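Long-range contacts in transcarboxylase 5S subunit (PDB 1RQB), which transfers a carboxyl group from the biotin of the 1.3S subunit to pyruvate, forming oxaloacetate, with one cobalt ion bound per subunit: residues P143-H148 and T419-D424; I389-Y394 and E411-K416. All coordinates share one frame; numbering follows the deposited sequence.

Overall arrangement
Contact 1 joins two parts of the protein: a helix of the TIM barrel (143-148) and a loop of the conserved carboxylase domain (419-424). Contact 2 stays within that second domain, where the ends of helices 384-390 and 403-413 meet at the surface. Contact 1 is partly buried and largely polar, built from arginines, a backbone carbonyl and bridging waters; contact 2 combines a cation-pi pair, one hydroxyl bond and aliphatic packing. Their centres lie about 16 Å apart, yet they touch: N145 ND2 probably donates to Y394 O (3.0 Å), and P422 CG packs on Y393 O. The chain leaving 411-416 soon enters 419-424. Both lie away from the cobalt site.

Contact 1 of 2, residues P143-H148 and T419-D424; sequences PRNMAH and TQRPAD
R144 and R421 mark the nearest approach of the two backbones, CA to CA 6.2 Å, where the opening turn of the helix that runs on to residue 155 faces a loop. The loop is extended at Q420 and R421 and takes helical phi/psi from P422. Side chains and water, not backbone pairs, join the segments. The R144 chain, bent at chi3 (-57°), presents the edge of its guanidinium to a carbonyl: NH1 donates to T419 O at 2.8 Å, in the guanidinium plane and on a lone pair, with an N-H...O angle of 162°. NH2 adds a weak bond to the same oxygen. R421 N lies over one face of this guanidinium but gives its own hydrogen to Q420 OE1, 2.9 Å away. R421 CD rests against R144 O at 3.4 Å. Further out, NE and NH2 of R421 grip D424 OD1 side-on, and A423 CB sits over the centre of one guanidinium face. R421 NH1 and H148 N both donate to one water, whose oxygen lies 2.7 Å from R144 O. A second water links N145 OD1 to A423 N. With an alanine in place of R421, D424 and D116 would probably each lose their charged mate and the bridging water one of its donors. D116, at the start of helix 116-128, forms a salt bridge with R421 NH1, and D120 of that helix accepts from H148 NE2. The loop 419-424 thus lies against helices 116-128 and 144-155 of the barrel's outer layer. Beyond strand 133-136, D138 holds N145 ND2, while P143 and M146 pack on helix 174-186.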
ATOM      1  N   PRO A 143     -11.945   3.193 -30.802  1.00 16.44           N
ATOM      2  CA  PRO A 143     -10.977   4.119 -31.395  1.00 20.47           C
ATOM      3  C   PRO A 143     -11.587   5.263 -32.206  1.00 18.73           C
ATOM      4  O   PRO A 143     -11.008   6.345 -32.300  1.00 16.69           O
ATOM      5  CB  PRO A 143     -10.105   3.209 -32.267  1.00 22.35           C
ATOM      6  CG  PRO A 143     -10.278   1.856 -31.657  1.00 26.15           C
ATOM      7  CD  PRO A 143     -11.738   1.830 -31.316  1.00 21.19           C
ATOM      8  N   ARG A 144     -12.756   5.023 -32.791  1.00 18.22           N
ATOM      9  CA  ARG A 144     -13.413   6.053 -33.611  1.00 19.23           C
ATOM     10  C   ARG A 144     -13.762   7.278 -32.765  1.00 17.33           C
ATOM     11  O   ARG A 144     -13.759   8.400 -33.267  1.00 17.91           O
ATOM     12  CB  ARG A 144     -14.674   5.482 -34.250  1.00 18.83           C
ATOM     13  CG  ARG A 144     -14.389   4.257 -35.094  1.00 24.31           C
ATOM     14  CD  ARG A 144     -15.671   3.700 -35.673  1.00 28.72           C
ATOM     15  NE  ARG A 144     -16.627   3.381 -34.619  1.00 27.04           N
ATOM     16  CZ  ARG A 144     -17.873   2.976 -34.843  1.00 32.83           C
ATOM     17  NH1 ARG A 144     -18.316   2.838 -36.088  1.00 29.76           N
ATOM     18  NH2 ARG A 144     -18.679   2.717 -33.822  1.00 29.09           N
ATOM     19  N   ASN A 145     -14.068   7.070 -31.484  1.00 15.91           N
ATOM     20  CA  ASN A 145     -14.409   8.186 -30.590  1.00 14.99           C
ATOM     21  C   ASN A 145     -13.151   8.955 -30.177  1.00 15.29           C
ATOM     22  O   ASN A 145     -13.243  10.049 -29.620  1.00 14.96           O
ATOM     23  CB  ASN A 145     -15.110   7.690 -29.323  1.00 14.61           C
ATOM     24  CG  ASN A 145     -16.505   7.183 -29.593  1.00 15.62           C
ATOM     25  OD1 ASN A 145     -17.137   7.578 -30.570  1.00 19.90           O
ATOM     26  ND2 ASN A 145     -17.003   6.322 -28.718  1.00 19.36           N
HETATM   27  N   MSE A 146     -11.980   8.402 -30.463  1.00 14.00           N
HETATM   28  CA  MSE A 146     -10.729   9.068 -30.074  1.00 12.22           C
HETATM   29  C   MSE A 146     -10.053   9.741 -31.270  1.00 17.22           C
HETATM   30  O   MSE A 146      -9.279  10.682 -31.104  1.00 11.48           O
HETATM   31  CB  MSE A 146      -9.746   8.037 -29.487  1.00 15.40           C
HETATM   32  CG  MSE A 146     -10.246   7.299 -28.246  1.00 17.14           C
HETATM   33 SE   MSE A 146      -8.874   6.104 -27.526  1.00 28.53          SE
HETATM   34  CE  MSE A 146      -9.718   4.375 -27.841  1.00 20.61           C
ATOM     35  N   ALA A 147     -10.363   9.247 -32.464  1.00 18.89           N
ATOM     36  CA  ALA A 147      -9.735   9.664 -33.727  1.00 17.15           C
ATOM     37  C   ALA A 147      -9.703  11.176 -33.956  1.00 17.24           C
ATOM     38  O   ALA A 147      -8.657  11.720 -34.305  1.00 16.37           O
ATOM     39  CB  ALA A 147     -10.431   8.969 -34.903  1.00 21.45           C
ATOM     40  N   HIS A 148     -10.818  11.877 -33.788  1.00 16.55           N
ATOM     41  CA  HIS A 148     -10.786  13.312 -34.108  1.00 14.69           C
ATOM     42  C   HIS A 148      -9.973  14.126 -33.098  1.00 16.44           C
ATOM     43  O   HIS A 148      -9.259  15.052 -33.480  1.00 12.74           O
ATOM     44  CB  HIS A 148     -12.185  13.900 -34.212  1.00 19.67           C
ATOM     45  CG  HIS A 148     -12.205  15.232 -34.896  1.00 21.25           C
ATOM     46  ND1 HIS A 148     -11.903  15.383 -36.233  1.00 23.76           N
ATOM     47  CD2 HIS A 148     -12.417  16.480 -34.415  1.00 18.95           C
ATOM     48  CE1 HIS A 148     -11.929  16.668 -36.546  1.00 26.55           C
ATOM     49  NE2 HIS A 148     -12.237  17.354 -35.460  1.00 22.96           N
ATOM     50  N   THR A 419     -24.517   2.161 -35.914  1.00 28.77           N
ATOM     51  CA  THR A 419     -23.261   1.416 -35.751  1.00 29.81           C
ATOM     52  C   THR A 419     -22.072   2.281 -36.173  1.00 27.05           C
ATOM     53  O   THR A 419     -20.918   1.902 -35.984  1.00 27.89           O
ATOM     54  CB  THR A 419     -23.291   0.121 -36.577  1.00 33.89           C
ATOM     55  OG1 THR A 419     -23.587   0.435 -37.942  1.00 40.49           O
ATOM     56  CG2 THR A 419     -24.368  -0.822 -36.039  1.00 36.77           C
ATOM     57  N   GLN A 420     -22.353   3.453 -36.729  1.00 24.54           N
ATOM     58  CA  GLN A 420     -21.275   4.353 -37.159  1.00 24.47           C
ATOM     59  C   GLN A 420     -20.950   5.316 -36.014  1.00 22.86           C
ATOM     60  O   GLN A 420     -21.706   5.433 -35.049  1.00 21.71           O
ATOM     61  CB  GLN A 420     -21.712   5.126 -38.411  1.00 28.72           C
ATOM     62  CG  GLN A 420     -20.642   6.023 -39.032  1.00 31.16           C
ATOM     63  CD  GLN A 420     -19.344   5.279 -39.347  1.00 36.97           C
ATOM     64  OE1 GLN A 420     -18.462   5.158 -38.498  1.00 35.57           O
ATOM     65  NE2 GLN A 420     -19.233   4.772 -40.568  1.00 32.97           N
ATOM     66  N   ARG A 421     -19.815   5.994 -36.125  1.00 20.44           N
ATOM     67  CA  ARG A 421     -19.375   6.955 -35.103  1.00 19.31           C
ATOM     68  C   ARG A 421     -20.504   7.956 -34.852  1.00 20.87           C
ATOM     69  O   ARG A 421     -20.974   8.623 -35.772  1.00 20.76           O
ATOM     70  CB  ARG A 421     -18.127   7.690 -35.598  1.00 20.36           C
ATOM     71  CG  ARG A 421     -17.462   8.576 -34.551  1.00 20.07           C
ATOM     72  CD  ARG A 421     -16.345   9.403 -35.173  1.00 19.47           C
ATOM     73  NE  ARG A 421     -16.901  10.353 -36.134  1.00 22.03           N
ATOM     74  CZ  ARG A 421     -16.578  11.640 -36.176  1.00 24.25           C
ATOM     75  NH1 ARG A 421     -15.686  12.130 -35.322  1.00 22.00           N
ATOM     76  NH2 ARG A 421     -17.184  12.451 -37.038  1.00 25.01           N
ATOM     77  N   PRO A 422     -20.947   8.079 -33.590  1.00 16.18           N
ATOM     78  CA  PRO A 422     -22.026   8.997 -33.219  1.00 17.38           C
ATOM     79  C   PRO A 422     -21.893  10.451 -33.681  1.00 21.12           C
ATOM     80  O   PRO A 422     -22.872  11.054 -34.121  1.00 19.74           O
ATOM     81  CB  PRO A 422     -22.060   8.890 -31.694  1.00 22.42           C
ATOM     82  CG  PRO A 422     -21.652   7.476 -31.454  1.00 17.52           C
ATOM     83  CD  PRO A 422     -20.523   7.265 -32.432  1.00 15.96           C
ATOM     84  N   ALA A 423     -20.686  11.004 -33.603  1.00 15.07           N
ATOM     85  CA  ALA A 423     -20.464  12.414 -33.959  1.00 17.74           C
ATOM     86  C   ALA A 423     -20.728  12.672 -35.444  1.00 17.21           C
ATOM     87  O   ALA A 423     -20.852  13.825 -35.853  1.00 19.51           O
ATOM     88  CB  ALA A 423     -19.046  12.838 -33.591  1.00 15.67           C
ATOM     89  N   ASP A 424     -20.785  11.620 -36.253  1.00 16.21           N
ATOM     90  CA  ASP A 424     -21.074  11.762 -37.689  1.00 19.96           C
ATOM     91  C   ASP A 424     -22.459  12.388 -37.875  1.00 20.60           C
ATOM     92  O   ASP A 424     -22.738  13.024 -38.890  1.00 22.52           O
ATOM     93  CB  ASP A 424     -21.102  10.386 -38.374  1.00 22.23           C
ATOM     94  CG  ASP A 424     -19.730   9.889 -38.781  1.00 29.41           C
ATOM     95  OD1 ASP A 424     -18.719  10.381 -38.232  1.00 27.36           O
ATOM     96  OD2 ASP A 424     -19.668   8.982 -39.650  1.00 29.65           O
TER
HETATM   97  O   HOH W   1     -13.694  11.048 -33.406  1.00 26.93           O
HETATM   98  O   HOH W   2     -18.509  10.148 -31.688  1.00 19.85           O

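Contact 2 of 2, residues I389-Y394 and E411-K416; sequences IMLGYY and EQSGKK
Y393 offers K415 the face of its ring and K416 the hydroxyl at its edge. The lysine chain, fully extended beyond CG, passes obliquely over the ring with CD near the rim and puts NZ above the same face, 4.7 Å from the Y393 ring centroid and 11° off the normal, a cation-pi arrangement. The ammonium also forms a salt bridge with D388, so it is shared between a carboxylate and an aromatic face, which is likely to stabilise its positive charge. Along the ring's own plane, Y393 OH donates to K416 O at 2.8 Å, approaching in the carbonyl plane; this bond ties the ring's hydroxyl to the extended backbone at K415 and K416. The L391 side chain crosses that of K415 at about a right angle, L391 CD1 reaching K415 CB at 3.9 Å. L391 CD1 also comes up tightly against S413 OG, at 3.0 Å. L391 CD2 lies 4.1 Å from K415 O, a carbonyl buried here with no polar partner in the model. S413 OG sits between its own backbone N and carbonyl carbon (chi1 66°), from where it accepts a hydrogen bond from K415 N at 3.1 Å in an ST turn and also bonds to A409 O. Both helices end at glycines of positive phi: G392 in a Schellman motif, and G414 just after S413. Through L391 and Y393 against S413, K415 and K416, the contact ties together the C-terminal ends of helices 384-390 and 403-413. Between these helices M390 packs on V405, V406 and A409; L391 is backbone hydrogen-bonded to I418, while I389 and Y394 lean on I365 of helix 362-376.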
ATOM      1  N   ILE A 389     -26.573   3.262 -24.914  1.00 21.26           N
ATOM      2  CA  ILE A 389     -25.450   2.328 -25.077  1.00 22.69           C
ATOM      3  C   ILE A 389     -25.889   1.164 -25.970  1.00 20.17           C
ATOM      4  O   ILE A 389     -25.207   0.811 -26.931  1.00 21.39           O
ATOM      5  CB  ILE A 389     -24.982   1.733 -23.728  1.00 22.96           C
ATOM      6  CG1 ILE A 389     -24.370   2.825 -22.851  1.00 28.46           C
ATOM      7  CG2 ILE A 389     -23.959   0.634 -23.978  1.00 29.62           C
ATOM      8  CD1 ILE A 389     -23.813   2.322 -21.530  1.00 28.51           C
HETATM    9  N   MSE A 390     -27.043   0.582 -25.656  1.00 23.26           N
HETATM   10  CA  MSE A 390     -27.554  -0.570 -26.413  1.00 24.64           C
HETATM   11  C   MSE A 390     -27.813  -0.203 -27.876  1.00 24.31           C
HETATM   12  O   MSE A 390     -27.664  -1.045 -28.758  1.00 25.20           O
HETATM   13  CB  MSE A 390     -28.853  -1.099 -25.791  1.00 27.58           C
HETATM   14  CG  MSE A 390     -28.707  -1.662 -24.386  1.00 29.93           C
HETATM   15 SE   MSE A 390     -27.463  -3.157 -24.331  1.00 37.25          SE
HETATM   16  CE  MSE A 390     -28.051  -4.114 -25.910  1.00 35.75           C
ATOM     17  N   LEU A 391     -28.181   1.045 -28.144  1.00 26.26           N
ATOM     18  CA  LEU A 391     -28.497   1.448 -29.522  1.00 28.80           C
ATOM     19  C   LEU A 391     -27.274   1.999 -30.259  1.00 28.77           C
ATOM     20  O   LEU A 391     -27.381   2.416 -31.411  1.00 28.97           O
ATOM     21  CB  LEU A 391     -29.631   2.480 -29.515  1.00 29.55           C
ATOM     22  CG  LEU A 391     -30.918   1.912 -28.906  1.00 32.27           C
ATOM     23  CD1 LEU A 391     -31.919   3.023 -28.634  1.00 33.08           C
ATOM     24  CD2 LEU A 391     -31.493   0.865 -29.840  1.00 31.01           C
ATOM     25  N   GLY A 392     -26.113   2.006 -29.607  1.00 25.69           N
ATOM     26  CA  GLY A 392     -24.904   2.483 -30.264  1.00 22.69           C
ATOM     27  C   GLY A 392     -24.620   3.977 -30.253  1.00 19.86           C
ATOM     28  O   GLY A 392     -23.719   4.441 -30.951  1.00 18.87           O
ATOM     29  N   TYR A 393     -25.336   4.739 -29.438  1.00 17.86           N
ATOM     30  CA  TYR A 393     -25.108   6.190 -29.435  1.00 21.17           C
ATOM     31  C   TYR A 393     -23.856   6.558 -28.637  1.00 22.42           C
ATOM     32  O   TYR A 393     -23.476   7.726 -28.573  1.00 18.76           O
ATOM     33  CB  TYR A 393     -26.351   6.928 -28.942  1.00 23.98           C
ATOM     34  CG  TYR A 393     -27.436   6.906 -29.999  1.00 29.46           C
ATOM     35  CD1 TYR A 393     -28.224   5.772 -30.185  1.00 30.35           C
ATOM     36  CD2 TYR A 393     -27.607   7.980 -30.876  1.00 30.26           C
ATOM     37  CE1 TYR A 393     -29.158   5.699 -31.222  1.00 35.08           C
ATOM     38  CE2 TYR A 393     -28.540   7.916 -31.921  1.00 34.36           C
ATOM     39  CZ  TYR A 393     -29.310   6.770 -32.087  1.00 36.21           C
ATOM     40  OH  TYR A 393     -30.220   6.674 -33.120  1.00 38.50           O
ATOM     41  N   TYR A 394     -23.197   5.572 -28.042  1.00 18.04           N
ATOM     42  CA  TYR A 394     -21.948   5.858 -27.321  1.00 20.78           C
ATOM     43  C   TYR A 394     -20.785   5.243 -28.101  1.00 20.72           C
ATOM     44  O   TYR A 394     -19.624   5.366 -27.713  1.00 23.21           O
ATOM     45  CB  TYR A 394     -21.968   5.277 -25.908  1.00 22.24           C
ATOM     46  CG  TYR A 394     -22.811   6.057 -24.922  1.00 30.68           C
ATOM     47  CD1 TYR A 394     -22.851   5.691 -23.577  1.00 37.67           C
ATOM     48  CD2 TYR A 394     -23.575   7.151 -25.328  1.00 34.08           C
ATOM     49  CE1 TYR A 394     -23.635   6.392 -22.661  1.00 39.44           C
ATOM     50  CE2 TYR A 394     -24.362   7.860 -24.421  1.00 35.11           C
ATOM     51  CZ  TYR A 394     -24.387   7.472 -23.093  1.00 36.62           C
ATOM     52  OH  TYR A 394     -25.172   8.152 -22.199  1.00 43.08           O
ATOM     53  N   GLU A 411     -37.638  -0.210 -28.893  1.00 52.98           N
ATOM     54  CA  GLU A 411     -39.090  -0.148 -28.674  1.00 57.65           C
ATOM     55  C   GLU A 411     -39.419   0.723 -27.459  1.00 59.19           C
ATOM     56  O   GLU A 411     -40.575   1.085 -27.247  1.00 62.33           O
ATOM     57  CB  GLU A 411     -39.640  -1.559 -28.471  1.00 59.71           C
ATOM     58  CG  GLU A 411     -39.316  -2.495 -29.628  1.00 65.04           C
ATOM     59  CD  GLU A 411     -39.848  -3.899 -29.418  1.00 68.36           C
ATOM     60  OE1 GLU A 411     -39.774  -4.402 -28.275  1.00 71.58           O
ATOM     61  OE2 GLU A 411     -40.327  -4.506 -30.400  1.00 70.07           O
ATOM     62  N   GLN A 412     -38.416   1.075 -26.666  1.00 59.79           N
ATOM     63  CA  GLN A 412     -38.676   1.901 -25.477  1.00 61.71           C
ATOM     64  C   GLN A 412     -38.163   3.326 -25.690  1.00 62.07           C
ATOM     65  O   GLN A 412     -38.605   4.258 -25.021  1.00 63.11           O
ATOM     66  CB  GLN A 412     -37.996   1.306 -24.246  1.00 63.98           C
ATOM     67  CG  GLN A 412     -38.223   2.128 -22.989  1.00 67.68           C
ATOM     68  CD  GLN A 412     -37.478   1.588 -21.785  1.00 70.91           C
ATOM     69  OE1 GLN A 412     -37.661   0.438 -21.389  1.00 72.48           O
ATOM     70  NE2 GLN A 412     -36.635   2.427 -21.190  1.00 71.69           N
ATOM     71  N   SER A 413     -37.228   3.493 -26.618  1.00 60.53           N
ATOM     72  CA  SER A 413     -36.656   4.821 -26.879  1.00 59.72           C
ATOM     73  C   SER A 413     -37.207   5.377 -28.194  1.00 59.74           C
ATOM     74  O   SER A 413     -37.261   6.590 -28.393  1.00 60.05           O
ATOM     75  CB  SER A 413     -35.135   4.729 -26.975  1.00 57.57           C
ATOM     76  OG  SER A 413     -34.761   3.964 -28.106  1.00 56.07           O
ATOM     77  N   GLY A 414     -37.611   4.481 -29.089  1.00 58.21           N
ATOM     78  CA  GLY A 414     -38.124   4.921 -30.372  1.00 56.21           C
ATOM     79  C   GLY A 414     -36.981   5.297 -31.298  1.00 54.31           C
ATOM     80  O   GLY A 414     -37.201   5.704 -32.438  1.00 54.18           O
ATOM     81  N   LYS A 415     -35.753   5.167 -30.803  1.00 50.85           N
ATOM     82  CA  LYS A 415     -34.570   5.489 -31.613  1.00 46.75           C
ATOM     83  C   LYS A 415     -34.116   4.246 -32.379  1.00 46.29           C
ATOM     84  O   LYS A 415     -34.187   3.128 -31.875  1.00 45.78           O
ATOM     85  CB  LYS A 415     -33.403   5.950 -30.744  1.00 47.66           C
ATOM     86  CG  LYS A 415     -33.603   7.229 -29.974  1.00 49.03           C
ATOM     87  CD  LYS A 415     -32.306   7.559 -29.250  1.00 51.62           C
ATOM     88  CE  LYS A 415     -32.381   8.854 -28.471  1.00 54.99           C
ATOM     89  NZ  LYS A 415     -31.042   9.196 -27.915  1.00 56.34           N
ATOM     90  N   LYS A 416     -33.642   4.463 -33.599  1.00 46.69           N
ATOM     91  CA  LYS A 416     -33.146   3.363 -34.437  1.00 48.72           C
ATOM     92  C   LYS A 416     -31.683   3.097 -34.072  1.00 46.91           C
ATOM     93  O   LYS A 416     -30.918   4.024 -33.812  1.00 48.05           O
ATOM     94  CB  LYS A 416     -33.284   3.739 -35.915  1.00 51.87           C
ATOM     95  CG  LYS A 416     -32.568   5.025 -36.302  1.00 58.28           C
ATOM     96  CD  LYS A 416     -32.847   5.443 -37.750  1.00 62.29           C
ATOM     97  CE  LYS A 416     -32.419   4.391 -38.771  1.00 65.95           C
ATOM     98  NZ  LYS A 416     -33.313   3.193 -38.787  1.00 66.90           N
TER